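Local structure of sortase (Actinomyces oris, 2XWG) at residues T152-T156 against A157-D161; I105-S109 against I110-L114. The protein probably acts, through the extracellular catalytic domain given here, as a class C sortase, a membrane-anchored cysteine transpeptidase joining pilin subunits during fimbrial assembly. One frame throughout, in Å; residues are numbered along the deposited sequence.

Contact 1: T152-T156 against A157-D161; sequences TGLST and ATMFD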
# COMPACT_ATOMS: atom_id res chain seq x y z
N THR A 152 10.74 -8.40 1.70
CA THR A 152 11.58 -9.24 0.85
C THR A 152 12.46 -10.00 1.83
O THR A 152 12.97 -9.41 2.79
CB THR A 152 12.49 -8.40 -0.05
OG1 THR A 152 11.74 -7.86 -1.14
CG2 THR A 152 13.56 -9.26 -0.62
N GLY A 153 12.60 -11.31 1.61
CA GLY A 153 13.50 -12.12 2.42
C GLY A 153 12.95 -12.81 3.68
O GLY A 153 13.70 -13.46 4.45
N LEU A 154 11.65 -12.70 3.92
CA LEU A 154 11.09 -13.27 5.14
C LEU A 154 11.40 -14.77 5.16
O LEU A 154 11.56 -15.36 6.23
CB LEU A 154 9.59 -13.01 5.20
CG LEU A 154 8.81 -13.40 6.46
CD1 LEU A 154 9.32 -12.60 7.61
CD2 LEU A 154 7.31 -13.15 6.24
N SER A 155 11.53 -15.34 3.96
CA SER A 155 11.78 -16.78 3.72
C SER A 155 10.60 -17.75 4.03
O SER A 155 10.26 -18.62 3.21
CB SER A 155 13.06 -17.23 4.43
OG SER A 155 13.47 -18.52 4.00
N THR A 156 9.98 -17.61 5.20
CA THR A 156 8.80 -18.42 5.50
C THR A 156 7.59 -17.96 4.71
O THR A 156 6.53 -18.53 4.83
CB THR A 156 8.45 -18.37 6.96
OG1 THR A 156 8.19 -17.01 7.33
CG2 THR A 156 9.62 -18.93 7.80
N ALA A 157 7.76 -16.92 3.89
CA ALA A 157 6.71 -16.48 2.97
C ALA A 157 7.32 -15.55 1.93
O ALA A 157 8.16 -14.72 2.27
CB ALA A 157 5.62 -15.77 3.72
N THR A 158 6.90 -15.69 0.68
CA THR A 158 7.50 -14.94 -0.41
C THR A 158 7.16 -13.44 -0.37
O THR A 158 8.01 -12.60 -0.71
CB THR A 158 7.04 -15.51 -1.76
OG1 THR A 158 7.32 -16.91 -1.82
CG2 THR A 158 7.75 -14.83 -2.89
N MET A 159 5.94 -13.11 0.03
CA MET A 159 5.49 -11.72 0.08
C MET A 159 5.86 -10.99 -1.19
O MET A 159 5.41 -11.38 -2.27
CB MET A 159 6.00 -11.00 1.31
CG MET A 159 5.51 -11.61 2.61
SD MET A 159 3.71 -11.90 2.58
CE MET A 159 3.43 -12.44 4.26
N PHE A 160 6.69 -9.94 -1.07
CA PHE A 160 7.06 -9.07 -2.22
C PHE A 160 8.49 -9.33 -2.74
O PHE A 160 9.13 -8.44 -3.33
CB PHE A 160 6.97 -7.59 -1.81
CG PHE A 160 5.59 -6.97 -1.97
CD1 PHE A 160 4.53 -7.70 -2.47
CD2 PHE A 160 5.37 -5.65 -1.60
CE1 PHE A 160 3.29 -7.13 -2.64
CE2 PHE A 160 4.12 -5.08 -1.76
CZ PHE A 160 3.09 -5.82 -2.28
N ASP A 161 8.98 -10.55 -2.51
CA ASP A 161 10.34 -10.89 -2.90
C ASP A 161 10.60 -10.47 -4.34
O ASP A 161 11.65 -9.89 -4.69
CB ASP A 161 10.58 -12.39 -2.78
CG ASP A 161 10.95 -12.82 -1.38
OD1 ASP A 161 11.15 -11.93 -0.53
OD2 ASP A 161 11.04 -14.04 -1.14
O HOH W 1 9.46 -12.37 2.08
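T152 meets D161 where the two ends of residues 152-161 come back together, their CA atoms 4.3 Å apart. The side chains lie obliquely across one another, and T152 CG2 rests 3.6 Å from D161 OD1. A chi1 of -77° sets T152 OG1 opposite the carbonyl carbon and beside the backbone N, where it is hydrogen-bonded to T212 OG1 of strand 206-214. G153 follows with a positive phi of 91°, at which a CB would be jammed against the carbonyl O of T152, and its amide donates to D161 OD1 at 2.7 Å. The bond is short and fairly straight (N-H...O 160°), and the amide meets OD1 on its syn side, a little out of the carboxylate plane.

At L154 the link passes through water 1, which accepts from L154 N at 2.9 Å. The same water lies 2.7 Å from A157 O and within hydrogen-bonding range of D161 OD1, so one molecule joins three points of the loop; it has more acceptors nearby than protons to give. The L154 side chain sets CD2 4.0 Å from A157 CB and 4.3 Å from M159 CG, a light apolar contact at the surface. Beyond it, T156 N bonds weakly back to L154 O. The return path is tightened by a type II' beta turn from T158 to D161, closed by D161 N to T158 O at 2.9 Å.

Residues 152-161 follow H151, the predicted catalytic histidine, in the loop between strands 144-149 and 171-176; H151 shares backbone hydrogen bonding with F160. F160 packs on L210 and T212 of strand 206-214, the strand carrying the predicted nucleophile C213, while Y216 touches both T152 and D161.

Contact 2: I105-S109 against I110-L114; sequences IVIPS and IHVSL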
# COMPACT_ATOMS: atom_id res chain seq x y z
N ILE A 105 -4.49 -7.60 -3.34
CA ILE A 105 -3.70 -7.20 -4.49
C ILE A 105 -3.24 -8.39 -5.26
O ILE A 105 -2.85 -9.39 -4.68
CB ILE A 105 -2.45 -6.42 -4.07
CG1 ILE A 105 -1.65 -6.01 -5.32
CG2 ILE A 105 -1.59 -7.24 -3.13
CD1 ILE A 105 -0.65 -4.96 -5.00
N VAL A 106 -3.28 -8.30 -6.58
CA VAL A 106 -2.81 -9.36 -7.44
C VAL A 106 -1.91 -8.73 -8.49
O VAL A 106 -2.30 -7.77 -9.15
CB VAL A 106 -3.96 -10.14 -8.13
CG1 VAL A 106 -4.84 -9.21 -8.86
CG2 VAL A 106 -3.40 -11.18 -9.10
N ILE A 107 -0.68 -9.24 -8.58
CA ILE A 107 0.32 -8.76 -9.54
C ILE A 107 0.62 -9.99 -10.35
O ILE A 107 1.51 -10.75 -10.01
CB ILE A 107 1.56 -8.31 -8.82
CG1 ILE A 107 1.16 -7.38 -7.69
CG2 ILE A 107 2.53 -7.57 -9.79
CD1 ILE A 107 2.17 -7.29 -6.61
N PRO A 108 -0.17 -10.22 -11.40
CA PRO A 108 -0.21 -11.53 -12.03
C PRO A 108 1.16 -11.94 -12.47
O PRO A 108 1.54 -13.09 -12.23
CB PRO A 108 -1.08 -11.32 -13.25
CG PRO A 108 -1.82 -10.09 -12.99
CD PRO A 108 -1.05 -9.24 -12.06
N SER A 109 1.90 -11.03 -13.09
CA SER A 109 3.14 -11.41 -13.79
C SER A 109 4.25 -11.81 -12.86
O SER A 109 5.29 -12.26 -13.33
CB SER A 109 3.64 -10.30 -14.71
OG SER A 109 4.15 -9.21 -13.96
N ILE A 110 4.06 -11.60 -11.55
CA ILE A 110 4.97 -12.15 -10.55
C ILE A 110 4.26 -13.05 -9.53
O ILE A 110 4.80 -13.37 -8.47
CB ILE A 110 5.82 -11.07 -9.88
CG1 ILE A 110 4.97 -9.95 -9.30
CG2 ILE A 110 6.78 -10.46 -10.91
CD1 ILE A 110 5.69 -9.20 -8.14
N HIS A 111 3.03 -13.46 -9.86
CA HIS A 111 2.33 -14.45 -9.07
C HIS A 111 2.14 -14.00 -7.63
O HIS A 111 2.21 -14.80 -6.70
CB HIS A 111 3.08 -15.78 -9.16
CG HIS A 111 3.40 -16.19 -10.56
ND1 HIS A 111 2.47 -16.76 -11.40
CD2 HIS A 111 4.53 -16.07 -11.29
CE1 HIS A 111 3.01 -16.98 -12.58
NE2 HIS A 111 4.26 -16.58 -12.54
N VAL A 112 1.93 -12.70 -7.44
CA VAL A 112 1.56 -12.20 -6.13
C VAL A 112 0.06 -12.07 -6.02
O VAL A 112 -0.56 -11.36 -6.83
CB VAL A 112 2.13 -10.83 -5.87
CG1 VAL A 112 1.32 -10.15 -4.80
CG2 VAL A 112 3.61 -10.94 -5.47
N SER A 113 -0.52 -12.77 -5.05
CA SER A 113 -1.94 -12.68 -4.71
C SER A 113 -2.07 -12.65 -3.20
O SER A 113 -2.02 -13.69 -2.56
CB SER A 113 -2.69 -13.89 -5.23
OG SER A 113 -4.04 -13.82 -4.84
N LEU A 114 -2.22 -11.45 -2.62
CA LEU A 114 -2.11 -11.27 -1.18
C LEU A 114 -3.20 -10.35 -0.60
O LEU A 114 -3.68 -9.45 -1.29
CB LEU A 114 -0.75 -10.66 -0.83
CG LEU A 114 0.50 -11.49 -1.11
CD1 LEU A 114 1.75 -10.62 -1.02
CD2 LEU A 114 0.57 -12.65 -0.13
O HOH W 2 6.79 -15.19 -13.86
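A beta hairpin with a G1 beta bulge joins strand 103-107 to strand 112-118, the short segments running antiparallel at 175°. I105 and L114 form a hydrogen-bonded pair, with I105 N to L114 O at 2.9 Å and L114 N to I105 O at 3.0 Å, both nearly straight. V106 and S113 make the non-hydrogen-bonded pair between. At the next pair I107 N donates to V112 O at 2.8 Å, in the carbonyl plane, whereas the return bond from V112 N to I107 O is stretched to 3.3 Å. The bulge is defined by H111 and V112 standing together opposite I107, and H111 takes the left-handed backbone conformation (phi 59°) usual at its first position.

The 3-10 segment at P108-S109 carries the chain round. I110 N reaches I107 O at 3.1 Å, and H111 N reaches P108 O at 2.8 Å. I107 O therefore accepts two amides, I110 N and V112 N, which approach from opposite faces of its carbonyl plane. P108 O also lies over one face of the H111 ring, toward its rim.

On the face shared by I105, I107, V112 and L114, I107 and V112 lie side by side, with I107 CD1 3.5 Å from V112 CG1. I110 joins them from the turn: its CG1 sits between the backbone N and the carbonyl carbon (chi1 54°), where it comes 3.4 Å from I107 CG2. F172 of the adjoining strand 171-176 and L210 of strand 206-214 pack on I105 and I107.

The chemistry thus divides in two. Backbone hydrogen bonds, two of them on the oxygen of I107, fix the turn and its bulge, while I105, I107, V112 and I110 are buried, I105 and I107 on L210 across the interior of the sortase beta-barrel, and the polar S113 and H111 remain at the surface.

Overall arrangement
Following the chain from the N terminus, contact 2 comes first and closes the hairpin between strands 103-107 and 112-118; contact 1 closes later, in the loop between strands 144-149 and 171-176. The two are in series, neither nested nor crossed, with centres 13 Å apart. They nevertheless touch: F160 CE1 lies 4.1 Å from both I107 CD1 and L114 CD1, and M159 O approaches V112 CG2 at 3.7 Å. M159 and F160 of the T158-D161 turn thus rest on the apolar face of the hairpin. L210 of strand 206-214 receives F160 from one contact and I105 and I107 from the other, tying the hairpin to the loop beside the predicted active site.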